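Local structure of DUTPase (Staphylococcus phage 11, 4GV8) at residues V7-E12 / T47-S52; T34-P39 / A119-G124; L60-S65 / I75-I80. The protein hydrolyses dUTP to dUMP and diphosphate as a trimeric, jelly-roll dUTPase, and carries a species-specific insert. One frame throughout, in Å; residues are numbered along the deposited sequence.

Contact 1 of 3, residues V7-E12 / T47-S52; sequences VRLLSE and TDVAVS
Val7 to Leu9 and Val49 to Val51 run antiparallel, their short strand axes 4.6 Å apart at closest and 162° between directions, as a two-stranded element of the dUTPase jelly roll. Arg8 and Ala50 form the hydrogen-bonded pair: Arg8 N donates to Ala50 O at 2.8 Å, and Ala50 N returns to Arg8 O, lying in the plane of that carbonyl. Val7 with Val51 and Leu9 with Val49 are the flanking non-hydrogen-bonded pairs. Beyond the regular strand, Leu10 N still reaches Asp48 O at 2.8 Å, though the donor stands above the carbonyl plane instead of on a lone pair.

The side chains of Val7, Leu9, Val49 and Val51 share one face. Val7 CG1, anti to its own N (chi1 -178°), meets Val49 CG1 at 3.6 Å, the two branched side chains slanting across one another. Leu9 lies alongside Val49, its CD2 3.8 Å from Val49 CG2, while Val7 and Val51 also run side by side. Met16 packs on Val7 and Leu9 here. Arg8 and Ala50 share the other face; Leu10, past the strand end, brings its CD1 to 4.1 Å from Ala50 CB, and Leu10 CD2 lies over the rim of one guanidinium face of Arg8. Phe153 of the second subunit packs on Arg8 and Ala50, and Val7 pairs in parallel with a strand of that subunit, which continues the sheet across the trimer interface.

Beyond the Leu10 N to Asp48 O bond, both carboxylate oxygens of Asp48 are engaged. Asn87 ND2 bonds to OD1, whereas Ser11 OG donates to Asp48 OD2 at 2.5 Å, approaching from the anti side and 29° out of the carboxylate plane.

Contact 2 of 3, residues T34-P39 / A119-G124; sequences TVVLEP and AIRQYG
The guanidinium of Arg121 is sandwiched between Val36 CG1 over one face and Ala119 CB, 3.6 Å above the centre of the opposite face, with Glu38 OE2 at its edge, near the plane. The Glu38 carboxylate is turned almost perpendicular to the guanidinium, with 83° between planes. Its OE2 lies 3.6 Å from Arg121 NH1, while OE1 turns to Gln122. That distance defines a long salt bridge without a hydrogen bond, consistent with a mainly electrostatic attraction. Asp118 OD1 makes a second salt bridge to Arg121 NH2, so the positive group is shared by two acids.

Hydrocarbon contact accompanies the charges. The arginine chain is extended from CG to NE, which carries its CD past Val36 CG1 at 3.9 Å, and NE is near both methyls of the valine. Glu38 bends at chi2, and this turn brings OE1 to within 3.5 Å of Gln122 CB. The glutamine amide is steeply turned against the carboxylate plane. Farther along, Pro39 CG lies 3.8 Å from Tyr123 O, and Pro39 CD is equally far from Gly124 O. Gly124 has positive phi (102°) and packs against the Pro39 ring.

No hydrogen bond joins the two segments directly, and their touching parts run 53° apart; side-chain packing, not sheet pairing, brings them together. Each instead pairs elsewhere, strand 35-37 with strand 126-128 and strand 120-122 with strand 103-104, the latter pair probably belonging to the species-specific insert, here packed against the jelly roll. Asn94 of strand 89-94 ties the segments together, its ND2 bonding both Leu37 O and Gly124 O, while Leu37 packs on Ala43 and Ile92 of the large sheet.

Contact 3 of 3, residues L60-S65 / I75-I80; sequences LLTSRS and IETGKI. With DUP (2'-deoxyuridine 5'-alpha,beta-imido-triphosphate), chain L; DUP (2'-deoxyuridine 5'-alpha,beta-imido-triphosphate), chain J.
Strands 60-63 and 78-80 pair antiparallel in the central sheet of the jelly roll, axes 4.8 Å apart at closest and directions 154° apart, with Leu61 N to Gly78 O and Gly78 N to Leu61 O both 2.8 Å long. Leu61 CB packs 4.0 Å from Ile80 CD1, and both side chains border one nucleotide. Ile80 CD1 comes within 3.7 Å of its uracil C2, and the uracil O4 lies directly against the side-chain-free Gly78, 3.2 Å from its CA.

Past the regular pairing, Thr62 and Thr77 lie side by side, Thr62 OG1 donating to Thr77 OG1. A water bridges Ser63 N, Ile75 O and Thr77 OG1. Lys79, bent at chi2 and chi3, curls back so that NZ donates to Thr77 O; the same NZ bonds to Thr62 and Ser63 of the third subunit.

The other end of segment 60-65 holds a second nucleotide, whose Gly89 and Asp81 contacts come from the second subunit. Ser65 N bonds to O1A and Ser65 OG accepts from imido N3A, while Arg64 brings its guanidinium edge to the beta phosphate, NE reaching O1B at 2.9 Å and NH2 reaching O1B at 3.0 Å.

In the fold
Along the chain, contact 1 closes before contact 3 opens, strand 49-52 leading on to strand 57-63; contact 3 is nested inside the loop closed by contact 2, whereas the segments of contacts 1 and 2 alternate. Contact 3 lies in the seven-stranded sheet, its centre about 5 Å from the chain centre. The centres of contacts 1 and 3 are about 17 Å apart. Those of contacts 2 and 3 are about 23 Å apart, and those of contacts 1 and 2 about 27 Å. None touches another. Contacts 1 and 3 both meet the second subunit; at contact 3 the two bound nucleotides also draw partners from neighbouring subunits. Contact 2 touches no other chain and joins peripheral strands.

Contact 1 of 3, residues V7-E12 / T47-S52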
# COMPACT_ATOMS: atom_id res chain seq x y z
N VAL B 7 -23.62 -4.34 8.97
CA VAL B 7 -23.45 -3.35 7.92
C VAL B 7 -24.69 -2.43 7.89
O VAL B 7 -25.82 -2.91 7.87
CB VAL B 7 -23.26 -4.03 6.54
CG1 VAL B 7 -23.03 -2.99 5.44
CG2 VAL B 7 -22.15 -5.09 6.58
N ARG B 8 -24.46 -1.12 7.88
CA ARG B 8 -25.53 -0.14 7.59
C ARG B 8 -25.33 0.46 6.20
O ARG B 8 -24.23 0.91 5.90
CB ARG B 8 -25.53 1.02 8.61
CG ARG B 8 -26.22 0.69 9.90
CD ARG B 8 -26.16 1.79 10.94
NE ARG B 8 -26.55 3.08 10.42
CZ ARG B 8 -25.83 4.20 10.53
NH1 ARG B 8 -24.65 4.24 11.20
NH2 ARG B 8 -26.29 5.29 9.99
N LEU B 9 -26.39 0.46 5.38
CA LEU B 9 -26.42 1.18 4.13
C LEU B 9 -26.92 2.59 4.46
O LEU B 9 -27.92 2.74 5.16
CB LEU B 9 -27.27 0.43 3.10
CG LEU B 9 -26.89 -1.03 2.78
CD1 LEU B 9 -27.74 -1.53 1.62
CD2 LEU B 9 -25.40 -1.20 2.44
N LEU B 10 -26.21 3.62 4.01
CA LEU B 10 -26.50 5.02 4.46
C LEU B 10 -27.26 5.84 3.44
O LEU B 10 -27.71 6.96 3.71
CB LEU B 10 -25.23 5.77 4.92
CG LEU B 10 -24.34 4.98 5.94
CD1 LEU B 10 -22.92 5.59 6.06
CD2 LEU B 10 -25.02 4.84 7.31
N SER B 11 -27.43 5.28 2.25
CA SER B 11 -28.30 5.89 1.27
C SER B 11 -28.86 4.86 0.31
O SER B 11 -28.54 3.65 0.39
CB SER B 11 -27.57 7.01 0.49
OG SER B 11 -26.65 6.46 -0.44
N GLU B 12 -29.72 5.38 -0.58
CA GLU B 12 -30.27 4.64 -1.70
C GLU B 12 -29.20 4.26 -2.74
O GLU B 12 -29.41 3.32 -3.50
CB GLU B 12 -31.42 5.45 -2.38
CG GLU B 12 -31.01 6.78 -3.05
CD GLU B 12 -32.16 7.50 -3.77
OE1 GLU B 12 -33.36 7.09 -3.71
OE2 GLU B 12 -31.86 8.52 -4.42
N THR B 47 -18.72 5.31 -0.24
CA THR B 47 -19.36 4.00 -0.40
C THR B 47 -20.84 4.03 0.05
O THR B 47 -21.66 3.14 -0.30
CB THR B 47 -18.62 2.95 0.49
OG1 THR B 47 -18.69 3.34 1.89
CG2 THR B 47 -17.16 2.91 0.10
N ASP B 48 -21.14 5.05 0.85
CA ASP B 48 -22.38 5.12 1.66
C ASP B 48 -22.65 3.81 2.46
O ASP B 48 -23.78 3.33 2.60
CB ASP B 48 -23.59 5.56 0.79
CG ASP B 48 -23.50 7.02 0.38
OD1 ASP B 48 -22.63 7.78 0.88
OD2 ASP B 48 -24.34 7.44 -0.42
N VAL B 49 -21.59 3.26 3.02
CA VAL B 49 -21.69 2.04 3.82
C VAL B 49 -20.95 2.30 5.14
O VAL B 49 -19.84 2.84 5.12
CB VAL B 49 -21.15 0.81 3.05
CG1 VAL B 49 -20.99 -0.40 3.95
CG2 VAL B 49 -22.04 0.51 1.84
N ALA B 50 -21.58 1.98 6.27
CA ALA B 50 -20.88 1.86 7.57
C ALA B 50 -20.85 0.36 8.00
O ALA B 50 -21.75 -0.43 7.68
CB ALA B 50 -21.52 2.73 8.65
N VAL B 51 -19.77 -0.04 8.66
CA VAL B 51 -19.67 -1.38 9.23
C VAL B 51 -19.36 -1.18 10.73
O VAL B 51 -18.97 -0.08 11.14
CB VAL B 51 -18.59 -2.25 8.51
CG1 VAL B 51 -18.97 -2.48 7.03
CG2 VAL B 51 -17.21 -1.60 8.65
N SER B 52 -19.57 -2.21 11.54
CA SER B 52 -19.13 -2.24 12.93
C SER B 52 -18.17 -3.44 13.13
O SER B 52 -18.60 -4.56 13.44
CB SER B 52 -20.29 -2.35 13.92
OG SER B 52 -19.84 -2.12 15.24

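Contact 2 of 3, residues T34-P39 / A119-G124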
# COMPACT_ATOMS: atom_id res chain seq x y z
N THR B 34 -20.69 9.04 -8.56
CA THR B 34 -20.19 9.21 -9.91
C THR B 34 -19.30 10.44 -9.88
O THR B 34 -19.75 11.52 -9.51
CB THR B 34 -21.32 9.36 -10.93
OG1 THR B 34 -22.07 8.13 -10.96
CG2 THR B 34 -20.77 9.64 -12.30
N VAL B 35 -18.02 10.25 -10.18
CA VAL B 35 -17.06 11.33 -10.18
C VAL B 35 -16.02 11.15 -11.30
O VAL B 35 -15.54 10.03 -11.58
CB VAL B 35 -16.41 11.51 -8.78
CG1 VAL B 35 -15.69 10.26 -8.35
CG2 VAL B 35 -15.46 12.71 -8.72
N VAL B 36 -15.74 12.27 -11.99
CA VAL B 36 -14.68 12.37 -12.97
C VAL B 36 -13.38 12.67 -12.23
O VAL B 36 -13.35 13.52 -11.35
CB VAL B 36 -14.99 13.47 -14.04
CG1 VAL B 36 -13.81 13.64 -14.99
CG2 VAL B 36 -16.22 13.05 -14.83
N LEU B 37 -12.32 11.95 -12.55
CA LEU B 37 -11.02 12.12 -11.92
C LEU B 37 -9.92 12.18 -13.01
O LEU B 37 -9.61 11.19 -13.68
CB LEU B 37 -10.78 10.98 -10.91
CG LEU B 37 -9.80 11.22 -9.74
CD1 LEU B 37 -10.30 12.38 -8.86
CD2 LEU B 37 -9.62 9.92 -8.94
N GLU B 38 -9.34 13.37 -13.17
CA GLU B 38 -8.38 13.62 -14.24
C GLU B 38 -6.96 13.37 -13.72
O GLU B 38 -6.75 13.25 -12.51
CB GLU B 38 -8.58 15.07 -14.73
CG GLU B 38 -10.02 15.34 -15.19
CD GLU B 38 -10.14 16.14 -16.49
OE1 GLU B 38 -9.12 16.65 -17.00
OE2 GLU B 38 -11.30 16.24 -17.01
N PRO B 39 -5.98 13.25 -14.63
CA PRO B 39 -4.61 12.96 -14.19
C PRO B 39 -4.14 13.84 -13.05
O PRO B 39 -4.33 15.09 -13.05
CB PRO B 39 -3.77 13.18 -15.44
CG PRO B 39 -4.72 12.91 -16.58
CD PRO B 39 -6.08 13.31 -16.11
N ALA B 119 -18.42 15.50 -21.94
CA ALA B 119 -17.47 16.55 -22.27
C ALA B 119 -16.37 15.94 -23.10
O ALA B 119 -16.22 14.72 -23.12
CB ALA B 119 -16.93 17.18 -21.01
N ILE B 120 -15.62 16.78 -23.81
CA ILE B 120 -14.39 16.31 -24.49
C ILE B 120 -13.29 16.60 -23.51
O ILE B 120 -12.97 17.77 -23.23
CB ILE B 120 -14.21 16.96 -25.86
CG1 ILE B 120 -15.56 16.89 -26.65
CG2 ILE B 120 -13.14 16.22 -26.64
CD1 ILE B 120 -15.62 17.76 -27.88
N ARG B 121 -12.77 15.53 -22.92
CA ARG B 121 -11.97 15.61 -21.70
C ARG B 121 -10.54 15.22 -21.97
O ARG B 121 -10.26 14.50 -22.93
CB ARG B 121 -12.52 14.69 -20.59
CG ARG B 121 -13.87 15.08 -20.09
CD ARG B 121 -14.18 14.53 -18.73
NE ARG B 121 -15.48 15.02 -18.26
CZ ARG B 121 -15.71 16.21 -17.71
NH1 ARG B 121 -14.73 17.10 -17.50
NH2 ARG B 121 -16.97 16.51 -17.36
N GLN B 122 -9.64 15.73 -21.13
CA GLN B 122 -8.23 15.43 -21.21
C GLN B 122 -7.98 13.89 -21.14
O GLN B 122 -8.52 13.19 -20.27
CB GLN B 122 -7.48 16.10 -20.05
CG GLN B 122 -7.45 17.61 -20.05
CD GLN B 122 -6.60 18.19 -18.92
OE1 GLN B 122 -5.75 17.49 -18.33
NE2 GLN B 122 -6.79 19.48 -18.65
N TYR B 123 -7.10 13.42 -22.02
CA TYR B 123 -6.80 12.01 -22.18
C TYR B 123 -6.15 11.53 -20.86
O TYR B 123 -5.29 12.21 -20.30
CB TYR B 123 -5.85 11.78 -23.44
CG TYR B 123 -5.65 10.29 -23.77
CD1 TYR B 123 -6.61 9.57 -24.49
CD2 TYR B 123 -4.55 9.58 -23.28
CE1 TYR B 123 -6.46 8.20 -24.76
CE2 TYR B 123 -4.39 8.20 -23.54
CZ TYR B 123 -5.34 7.52 -24.29
OH TYR B 123 -5.19 6.16 -24.57
N GLY B 124 -6.61 10.37 -20.35
CA GLY B 124 -6.12 9.85 -19.05
C GLY B 124 -7.10 10.09 -17.89
O GLY B 124 -6.88 9.66 -16.74

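Contact 3 of 3, residues L60-S65 / I75-I80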
# COMPACT_ATOMS: atom_id res chain seq x y z
N LEU B 60 -9.15 -3.56 6.36
CA LEU B 60 -8.24 -3.01 5.36
C LEU B 60 -9.04 -2.76 4.11
O LEU B 60 -9.48 -3.70 3.41
CB LEU B 60 -7.13 -3.99 5.08
CG LEU B 60 -6.29 -4.38 6.32
CD1 LEU B 60 -5.40 -5.54 5.87
CD2 LEU B 60 -5.52 -3.16 6.86
N LEU B 61 -9.26 -1.49 3.84
CA LEU B 61 -10.01 -1.08 2.71
C LEU B 61 -9.00 -0.84 1.57
O LEU B 61 -8.21 0.12 1.60
CB LEU B 61 -10.82 0.19 3.06
CG LEU B 61 -11.68 0.82 1.98
CD1 LEU B 61 -12.75 -0.16 1.54
CD2 LEU B 61 -12.25 2.15 2.48
N THR B 62 -9.05 -1.70 0.57
CA THR B 62 -7.90 -1.94 -0.26
C THR B 62 -8.26 -2.17 -1.73
O THR B 62 -9.42 -2.41 -2.12
CB THR B 62 -7.11 -3.13 0.36
OG1 THR B 62 -5.74 -3.09 -0.11
CG2 THR B 62 -7.78 -4.48 0.12
N SER B 63 -7.26 -2.06 -2.56
CA SER B 63 -7.44 -2.14 -4.01
C SER B 63 -7.85 -3.55 -4.48
O SER B 63 -7.58 -4.56 -3.78
CB SER B 63 -6.11 -1.77 -4.70
OG SER B 63 -5.10 -2.81 -4.47
N ARG B 64 -8.47 -3.60 -5.66
CA ARG B 64 -8.67 -4.83 -6.44
C ARG B 64 -7.56 -4.89 -7.48
O ARG B 64 -7.15 -3.86 -8.03
CB ARG B 64 -10.06 -4.84 -7.10
CG ARG B 64 -11.19 -4.73 -6.07
CD ARG B 64 -12.59 -4.82 -6.72
NE ARG B 64 -12.68 -6.01 -7.54
CZ ARG B 64 -13.27 -6.07 -8.72
NH1 ARG B 64 -13.88 -4.99 -9.20
NH2 ARG B 64 -13.31 -7.22 -9.39
N SER B 65 -7.04 -6.09 -7.75
CA SER B 65 -5.89 -6.20 -8.67
C SER B 65 -6.20 -5.85 -10.15
O SER B 65 -5.28 -5.41 -10.89
CB SER B 65 -5.27 -7.59 -8.61
OG SER B 65 -6.11 -8.58 -9.20
N ILE B 75 -5.49 3.37 -5.05
CA ILE B 75 -6.14 3.44 -3.79
C ILE B 75 -5.11 3.20 -2.67
O ILE B 75 -4.44 2.14 -2.65
CB ILE B 75 -7.32 2.40 -3.67
CG1 ILE B 75 -8.40 2.72 -4.74
CG2 ILE B 75 -7.84 2.32 -2.21
CD1 ILE B 75 -9.43 1.62 -4.98
N GLU B 76 -5.05 4.16 -1.74
CA GLU B 76 -4.28 4.00 -0.51
C GLU B 76 -5.15 3.18 0.43
O GLU B 76 -6.26 3.59 0.83
CB GLU B 76 -3.94 5.34 0.11
CG GLU B 76 -3.21 5.16 1.45
CD GLU B 76 -1.75 4.70 1.29
OE1 GLU B 76 -1.05 4.59 2.31
OE2 GLU B 76 -1.28 4.44 0.16
N THR B 77 -4.65 2.02 0.78
CA THR B 77 -5.29 1.13 1.77
C THR B 77 -5.61 1.88 3.08
O THR B 77 -4.76 2.53 3.70
CB THR B 77 -4.40 -0.15 1.99
OG1 THR B 77 -4.33 -0.89 0.74
CG2 THR B 77 -4.92 -1.07 3.09
N GLY B 78 -6.88 1.82 3.42
CA GLY B 78 -7.42 2.43 4.61
C GLY B 78 -7.50 1.43 5.72
O GLY B 78 -7.94 0.29 5.54
N LYS B 79 -7.04 1.86 6.88
CA LYS B 79 -7.15 1.05 8.11
C LYS B 79 -8.43 1.50 8.79
O LYS B 79 -8.56 2.66 9.21
CB LYS B 79 -5.91 1.24 8.98
CG LYS B 79 -4.66 0.58 8.41
CD LYS B 79 -4.10 1.03 7.02
CE LYS B 79 -3.57 2.47 7.02
NZ LYS B 79 -2.89 2.87 5.75
N ILE B 80 -9.38 0.59 8.87
CA ILE B 80 -10.71 0.89 9.42
C ILE B 80 -10.77 0.35 10.88
O ILE B 80 -10.74 -0.86 11.09
CB ILE B 80 -11.87 0.23 8.57
CG1 ILE B 80 -11.66 0.43 7.06
CG2 ILE B 80 -13.26 0.71 9.05
CD1 ILE B 80 -11.44 1.89 6.61
O4 DUP L . -0.94 -8.32 -7.08
C4 DUP L . -1.70 -9.41 -7.21
C5 DUP L . -3.02 -9.43 -6.78
C6 DUP L . -3.80 -10.59 -6.94
N3 DUP L . -1.19 -10.52 -7.78
C2 DUP L . -1.98 -11.64 -7.96
O2 DUP L . -1.41 -12.73 -8.54
N1 DUP L . -3.28 -11.67 -7.56
C1' DUP L . -4.12 -12.86 -7.77
C2' DUP L . -4.37 -13.56 -6.45
C3' DUP L . -5.80 -13.18 -6.09
O3' DUP L . -6.39 -14.25 -5.33
O4' DUP L . -5.39 -12.43 -8.33
C4' DUP L . -6.47 -12.86 -7.45
C5' DUP L . -7.57 -11.81 -7.41
O5' DUP L . -7.25 -10.67 -6.59
PA DUP L . -8.36 -9.48 -6.48
O1A DUP L . -7.61 -8.33 -5.85
O2A DUP L . -9.63 -9.94 -5.86
N3A DUP L . -8.60 -9.11 -8.11
PB DUP L . -10.05 -8.76 -8.89
O1B DUP L . -11.07 -8.46 -7.80
O2B DUP L . -9.79 -7.65 -9.90
O3B DUP L . -10.46 -10.16 -9.65
PG DUP L . -11.35 -11.47 -9.16
O2G DUP L . -11.67 -11.38 -7.66
O1G DUP L . -12.52 -11.14 -9.99
O3G DUP L . -10.46 -12.60 -9.59
O4 DUP J . -9.09 4.92 3.48
C4 DUP J . -9.77 5.16 4.63
C5 DUP J . -9.12 5.25 5.85
C6 DUP J . -9.82 5.47 6.98
N3 DUP J . -11.11 5.22 4.65
C2 DUP J . -11.80 5.51 5.79
O2 DUP J . -13.12 5.65 5.69
N1 DUP J . -11.16 5.63 6.97
C1' DUP J . -11.88 5.89 8.22
C2' DUP J . -11.97 4.63 9.09
C3' DUP J . -10.93 4.85 10.19
O3' DUP J . -11.27 4.14 11.37
O4' DUP J . -11.17 6.88 9.03
C4' DUP J . -10.86 6.37 10.35
C5' DUP J . -9.52 6.88 10.86
O5' DUP J . -8.38 6.38 10.11
PA DUP J . -6.95 7.03 10.32
O1A DUP J . -6.63 6.80 11.77
O2A DUP J . -6.15 6.32 9.18
N3A DUP J . -7.03 8.69 9.95
PB DUP J . -6.40 9.90 10.97
O1B DUP J . -5.42 9.28 11.97
O2B DUP J . -5.85 10.99 10.03
O3B DUP J . -7.79 10.41 11.72
PG DUP J . -8.21 10.20 13.28
O2G DUP J . -7.64 11.41 13.97
O1G DUP J . -7.62 8.87 13.75
O3G DUP J . -9.72 10.08 13.26
O HOH W 1 -4.91 -0.24 -1.76